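PDB 4HVT: post-proline cleaving enzyme, which probably cleaves peptide bonds on the carboxyl side of proline in short peptides, as a serine peptidase of the prolyl oligopeptidase family. Local coordinates for residues Q58-K61 with E62-I66; P175-N178 with S179-L183; S441-S444 with E445-V448. All coordinates share one frame; numbering follows the deposited sequence.

Interaction 1. Residues Q58-K61 with E62-I66; sequences QIKK and EIETI
The carboxamide of Gln-58 and the carboxylate of Glu-62 stand one helical turn apart with their planes 66° to each other, so they do not stack. NE2 of Gln-58 comes no nearer than 3.7 Å to OE2 of Glu-62, an oxygen whose hydrogen bond goes to Asn-507. Two residues further on, Lys-60 and Glu-64 form a long salt bridge, 3.8 Å from NZ of Lys-60 to OE1 of Glu-64; the lysine chain turns at its last torsion (chi4 -97°), which brings NZ in front of the carboxylate, equally far from both oxygens and oblique to its plane. All this lies on helix 56-67, part of an N-terminal segment packed on the peptidase domain, where i to i+4 backbone bonds repeat: Glu-62 N to Gln-58 O is 2.9 Å and Ile-63 N to Ile-59 O 3.0 Å. Ile-59 and Ile-63 run side by side, CG2 of Ile-59 lying 4.0 Å from CG1 of Ile-63, and both pack on Val-503 of helix 498-505; Tyr-699 and Ile-696 of helix 688-706 touch Ile-59 and Ile-63 respectively. Lys-61 O is gripped twice by Thr-65, whose OG1 (2.8 Å) and N (3.0 Å) arrive from opposite faces of the carbonyl plane.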
# COMPACT_ATOMS: atom_id res chain seq x y z
N GLN A 58 -25.79 -12.33 -9.94
CA GLN A 58 -25.14 -11.70 -11.10
C GLN A 58 -23.75 -11.12 -10.74
O GLN A 58 -22.74 -11.36 -11.42
CB GLN A 58 -26.03 -10.59 -11.66
CG GLN A 58 -25.56 -9.99 -12.98
CD GLN A 58 -25.25 -10.99 -14.08
OE1 GLN A 58 -25.89 -12.04 -14.22
NE2 GLN A 58 -24.28 -10.65 -14.91
N ILE A 59 -23.73 -10.33 -9.68
CA ILE A 59 -22.46 -9.83 -9.06
C ILE A 59 -21.49 -10.99 -8.79
O ILE A 59 -20.36 -10.95 -9.23
CB ILE A 59 -22.72 -9.05 -7.75
CG1 ILE A 59 -23.55 -7.76 -7.97
CG2 ILE A 59 -21.42 -8.69 -7.06
CD1 ILE A 59 -22.85 -6.66 -8.74
N LYS A 60 -21.91 -12.05 -8.11
CA LYS A 60 -21.02 -13.22 -7.94
C LYS A 60 -20.46 -13.74 -9.28
O LYS A 60 -19.27 -13.98 -9.44
CB LYS A 60 -21.74 -14.33 -7.21
CG LYS A 60 -21.07 -15.69 -7.20
CD LYS A 60 -21.90 -16.63 -6.33
CE LYS A 60 -21.06 -17.70 -5.67
NZ LYS A 60 -21.15 -18.92 -6.48
N LYS A 61 -21.32 -13.93 -10.26
CA LYS A 61 -20.83 -14.38 -11.56
C LYS A 61 -19.73 -13.48 -12.14
O LYS A 61 -18.68 -13.96 -12.60
CB LYS A 61 -21.99 -14.54 -12.57
CG LYS A 61 -21.57 -14.99 -13.95
CD LYS A 61 -22.70 -14.79 -14.96
CE LYS A 61 -22.66 -15.78 -16.11
NZ LYS A 61 -23.97 -15.90 -16.80
N GLU A 62 -19.99 -12.17 -12.10
CA GLU A 62 -19.11 -11.21 -12.72
C GLU A 62 -17.77 -11.18 -12.00
O GLU A 62 -16.75 -11.14 -12.65
CB GLU A 62 -19.73 -9.82 -12.73
CG GLU A 62 -21.01 -9.76 -13.51
CD GLU A 62 -20.94 -8.79 -14.64
OE1 GLU A 62 -19.98 -8.92 -15.46
OE2 GLU A 62 -21.85 -7.93 -14.71
N ILE A 63 -17.79 -11.24 -10.67
CA ILE A 63 -16.54 -11.17 -9.90
C ILE A 63 -15.71 -12.42 -10.05
O ILE A 63 -14.50 -12.37 -10.23
CB ILE A 63 -16.84 -10.99 -8.41
CG1 ILE A 63 -17.70 -9.74 -8.18
CG2 ILE A 63 -15.56 -11.06 -7.61
CD1 ILE A 63 -16.98 -8.47 -7.93
N GLU A 64 -16.37 -13.58 -9.97
CA GLU A 64 -15.68 -14.84 -10.15
C GLU A 64 -15.05 -14.95 -11.56
O GLU A 64 -13.92 -15.42 -11.70
CB GLU A 64 -16.60 -16.01 -9.83
CG GLU A 64 -16.94 -16.05 -8.34
CD GLU A 64 -17.63 -17.30 -7.89
OE1 GLU A 64 -18.27 -17.98 -8.73
OE2 GLU A 64 -17.55 -17.59 -6.69
N THR A 65 -15.75 -14.46 -12.57
CA THR A 65 -15.19 -14.49 -13.93
C THR A 65 -13.88 -13.72 -13.98
O THR A 65 -12.98 -14.09 -14.72
CB THR A 65 -16.16 -13.89 -14.96
OG1 THR A 65 -17.34 -14.69 -14.95
CG2 THR A 65 -15.58 -13.90 -16.38
N ILE A 66 -13.80 -12.63 -13.23
CA ILE A 66 -12.61 -11.79 -13.28
C ILE A 66 -11.50 -12.38 -12.41
O ILE A 66 -10.34 -12.48 -12.83
CB ILE A 66 -12.90 -10.35 -12.82
CG1 ILE A 66 -13.76 -9.63 -13.87
CG2 ILE A 66 -11.61 -9.59 -12.60
CD1 ILE A 66 -14.54 -8.44 -13.33

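Interaction 2. Residues P175-N178 with S179-L183; sequences PITN and SGKLL
Residues 175-178 and 179-183 run back antiparallel to each other as a tight hairpin-like loop, joined by a nearly straight bond from Leu-183 N to Pro-175 O (2.8 Å, 172° at the hydrogen) and by one from Thr-177 N to Lys-181 O (2.8 Å). Between these bonds Ile-176 faces Leu-182 in a single beta bridge, and CA of Ile-176 makes a bent CA-H...O contact with Lys-181 O. The side chain of Thr-177 forms an ST turn, its hydroxyl oxygen accepting the N-H of Ser-179. This OG1 sits between backbone N and carbonyl carbon (chi1 76°), which aims it into the bend, where it receives Ser-179 N at 3.1 Å, the hydroxyl OG of Ser-179 at 2.9 Å, and Lys-181 N at 3.2 Å by a more bent bond. Three donors thus gather on one hydroxyl oxygen and tie the two limbs to the tip. The tip itself is a type I beta turn from Thr-177 to Gly-180, closed by Gly-180 N to Thr-177 O (2.9 Å); Gly-180 takes a positive phi (93°), a conformation glycine readily adopts. This turn belongs to the beta-propeller domain, in the connection between strands 167-168 and 185-186. Glu-228 accepts a hydrogen bond from Asn-178 N, linking the tip to a neighbouring loop. Apolar groups line the limbs nearer the strands. CG2 of Ile-176 meets CD1 of Leu-182 at 3.8 Å, while CG of Pro-175 is also near CD1 of Leu-182; Pro-175 and Leu-182 both rest on Phe-157 of strand 155-162. The side chains of Thr-177 and Leu-183 cross at about a right angle, CG2 of Thr-177 lying 3.9 Å from CD2 of Leu-183.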
# COMPACT_ATOMS: atom_id res chain seq x y z
N PRO A 175 13.69 -18.29 11.09
CA PRO A 175 13.84 -17.84 12.46
C PRO A 175 13.15 -18.75 13.48
O PRO A 175 12.09 -18.43 13.95
CB PRO A 175 13.22 -16.45 12.43
CG PRO A 175 12.15 -16.55 11.41
CD PRO A 175 12.74 -17.46 10.35
N ILE A 176 13.82 -19.82 13.83
CA ILE A 176 13.33 -20.80 14.78
C ILE A 176 14.29 -20.96 15.94
O ILE A 176 15.52 -20.87 15.78
CB ILE A 176 13.08 -22.17 14.12
CG1 ILE A 176 14.32 -22.76 13.44
CG2 ILE A 176 12.02 -22.03 13.04
CD1 ILE A 176 14.22 -24.25 13.16
N THR A 177 13.76 -21.19 17.13
CA THR A 177 14.60 -21.42 18.27
C THR A 177 15.21 -22.82 18.33
O THR A 177 14.89 -23.69 17.53
CB THR A 177 13.81 -21.20 19.57
OG1 THR A 177 12.95 -22.32 19.80
CG2 THR A 177 13.01 -19.89 19.56
N ASN A 178 16.02 -23.07 19.36
CA ASN A 178 16.57 -24.41 19.56
C ASN A 178 15.54 -25.51 19.96
O ASN A 178 15.89 -26.69 19.99
CB ASN A 178 17.81 -24.37 20.50
CG ASN A 178 17.47 -23.87 21.88
OD1 ASN A 178 16.33 -23.92 22.26
ND2 ASN A 178 18.45 -23.34 22.61
N SER A 179 14.28 -25.14 20.22
CA SER A 179 13.21 -26.13 20.33
C SER A 179 12.42 -26.32 19.05
O SER A 179 11.52 -27.17 18.98
CB SER A 179 12.23 -25.69 21.44
OG SER A 179 11.56 -24.55 21.00
N GLY A 180 12.74 -25.54 18.02
CA GLY A 180 11.95 -25.52 16.80
C GLY A 180 10.87 -24.47 16.76
O GLY A 180 10.15 -24.35 15.75
N LYS A 181 10.77 -23.66 17.80
CA LYS A 181 9.70 -22.67 17.84
C LYS A 181 9.95 -21.54 16.83
O LYS A 181 10.98 -20.91 16.81
CB LYS A 181 9.63 -22.12 19.27
CG LYS A 181 8.74 -20.90 19.48
CD LYS A 181 7.37 -21.28 19.94
CE LYS A 181 6.37 -20.11 19.77
NZ LYS A 181 5.02 -20.64 19.88
N LEU A 182 8.95 -21.24 16.02
CA LEU A 182 9.05 -20.20 15.00
C LEU A 182 8.76 -18.82 15.58
O LEU A 182 7.71 -18.60 16.26
CB LEU A 182 8.03 -20.49 13.91
CG LEU A 182 8.01 -19.51 12.69
CD1 LEU A 182 9.27 -19.62 11.86
CD2 LEU A 182 6.84 -19.77 11.78
N LEU A 183 9.69 -17.89 15.34
CA LEU A 183 9.57 -16.55 15.82
C LEU A 183 9.01 -15.66 14.70
O LEU A 183 9.42 -15.80 13.55
CB LEU A 183 10.92 -16.07 16.27
CG LEU A 183 11.56 -16.90 17.39
CD1 LEU A 183 13.01 -16.48 17.51
CD2 LEU A 183 10.84 -16.73 18.69

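Interaction 3. Residues S441-S444 with E445-V448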
# COMPACT_ATOMS: atom_id res chain seq x y z
N SER A 441 -10.85 -8.75 -22.58
CA SER A 441 -11.46 -7.75 -23.45
C SER A 441 -12.08 -6.61 -22.63
O SER A 441 -12.77 -6.86 -21.63
CB SER A 441 -12.54 -8.43 -24.29
OG SER A 441 -13.40 -7.47 -24.85
N PHE A 442 -11.77 -5.37 -22.99
CA PHE A 442 -12.38 -4.17 -22.38
C PHE A 442 -12.37 -3.07 -23.43
O PHE A 442 -11.32 -2.61 -23.84
CB PHE A 442 -11.69 -3.67 -21.09
CG PHE A 442 -12.46 -2.60 -20.39
CD1 PHE A 442 -13.60 -2.91 -19.66
CD2 PHE A 442 -12.09 -1.27 -20.52
CE1 PHE A 442 -14.36 -1.90 -19.05
CE2 PHE A 442 -12.82 -0.27 -19.89
CZ PHE A 442 -13.97 -0.58 -19.16
N ASP A 443 -13.57 -2.68 -23.85
CA ASP A 443 -13.76 -1.76 -24.97
C ASP A 443 -13.72 -0.33 -24.44
O ASP A 443 -14.77 0.27 -24.13
CB ASP A 443 -15.11 -2.04 -25.62
CG ASP A 443 -15.37 -1.17 -26.82
OD1 ASP A 443 -14.39 -0.57 -27.34
OD2 ASP A 443 -16.57 -1.08 -27.21
N SER A 444 -12.51 0.22 -24.37
CA SER A 444 -12.26 1.54 -23.79
C SER A 444 -13.05 2.69 -24.47
O SER A 444 -13.43 3.65 -23.81
CB SER A 444 -10.75 1.80 -23.80
OG SER A 444 -10.10 0.69 -23.17
N GLU A 445 -13.33 2.56 -25.77
CA GLU A 445 -14.09 3.56 -26.52
C GLU A 445 -15.54 3.68 -26.08
O GLU A 445 -16.18 4.65 -26.45
CB GLU A 445 -14.04 3.27 -28.02
CG GLU A 445 -12.71 3.62 -28.65
CD GLU A 445 -12.78 3.87 -30.14
OE1 GLU A 445 -13.89 3.80 -30.74
OE2 GLU A 445 -11.71 4.12 -30.74
N ASN A 446 -16.07 2.71 -25.33
CA ASN A 446 -17.44 2.82 -24.82
C ASN A 446 -17.48 3.64 -23.54
O ASN A 446 -18.58 3.83 -23.01
CB ASN A 446 -18.06 1.46 -24.48
CG ASN A 446 -18.40 0.66 -25.68
OD1 ASN A 446 -18.47 1.19 -26.78
ND2 ASN A 446 -18.65 -0.65 -25.49
N TYR A 447 -16.30 4.08 -23.05
CA TYR A 447 -16.19 4.85 -21.78
C TYR A 447 -15.53 6.23 -21.91
O TYR A 447 -14.83 6.54 -22.88
CB TYR A 447 -15.45 3.98 -20.77
CG TYR A 447 -16.11 2.66 -20.61
CD1 TYR A 447 -17.17 2.49 -19.71
CD2 TYR A 447 -15.76 1.59 -21.42
CE1 TYR A 447 -17.85 1.28 -19.61
CE2 TYR A 447 -16.43 0.36 -21.33
CZ TYR A 447 -17.45 0.20 -20.42
OH TYR A 447 -18.10 -1.01 -20.37
N VAL A 448 -15.76 7.06 -20.90
CA VAL A 448 -15.16 8.37 -20.83
C VAL A 448 -14.42 8.46 -19.50
O VAL A 448 -14.95 8.04 -18.47
CB VAL A 448 -16.22 9.49 -20.86
CG1 VAL A 448 -15.53 10.85 -20.77
CG2 VAL A 448 -17.03 9.41 -22.14
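A short 3-10 turn leads from the loop after strand 432-436, in the propeller, into strand 447-455, an edge strand of the alpha/beta-hydrolase sheet, and an aromatic pair spans it. The rings of Phe-442 and Tyr-447 are tilted only 15° from each other and displaced along their planes, so that little of one covers the other, with centroids 4.7 Å apart. CZ of Phe-442 lies over one face of the tyrosine ring toward its rim, 3.4 Å from CE2 of Tyr-447. At the edge of that ring, near its plane, stands the carbonyl oxygen of Asp-443, 3.2 Å from CD2 of Tyr-447. Phe-442 reaches this place with CG anti to the backbone N (chi1 -171°), and Phe-496 packs edge-to-face with its ring. The turn is held by Asn-446 N to Asp-443 O and Tyr-447 N to Ser-444 O, each 3.0 Å. Asp-443 is also the centre of an inverse gamma turn. OD2 of Asp-443 sits obliquely over the Asn-446 amide face (planes 67° apart), 2.7 Å from ND2 but too far off the N-H direction for a hydrogen bond. Ser-444 OG is hydrogen-bonded to Ile-418 O, while the backbone of Asn-446 bonds to Lys-470.

In the fold
Interaction 1 is partly buried, its isoleucines pressed on helices of the peptidase domain, whereas interactions 2 and 3 are surface contacts at turns. Interactions 1 and 3 lie on the same side of the chain's centre, their own centres about 19 Å apart, and share a support: helix 498-505 receives Ile-59, Ile-63 and Ile-66 from one and Phe-442 and Tyr-447 from the other. Interaction 2 stands apart on the propeller, its centre about 43 Å from that of interaction 1 and about 53 Å from that of interaction 3. The chemistry follows: helical backbone bonds with a long salt bridge and an isoleucine pair, a threonine hydroxyl organising a tip, and a ring pair across a 3-10 turn.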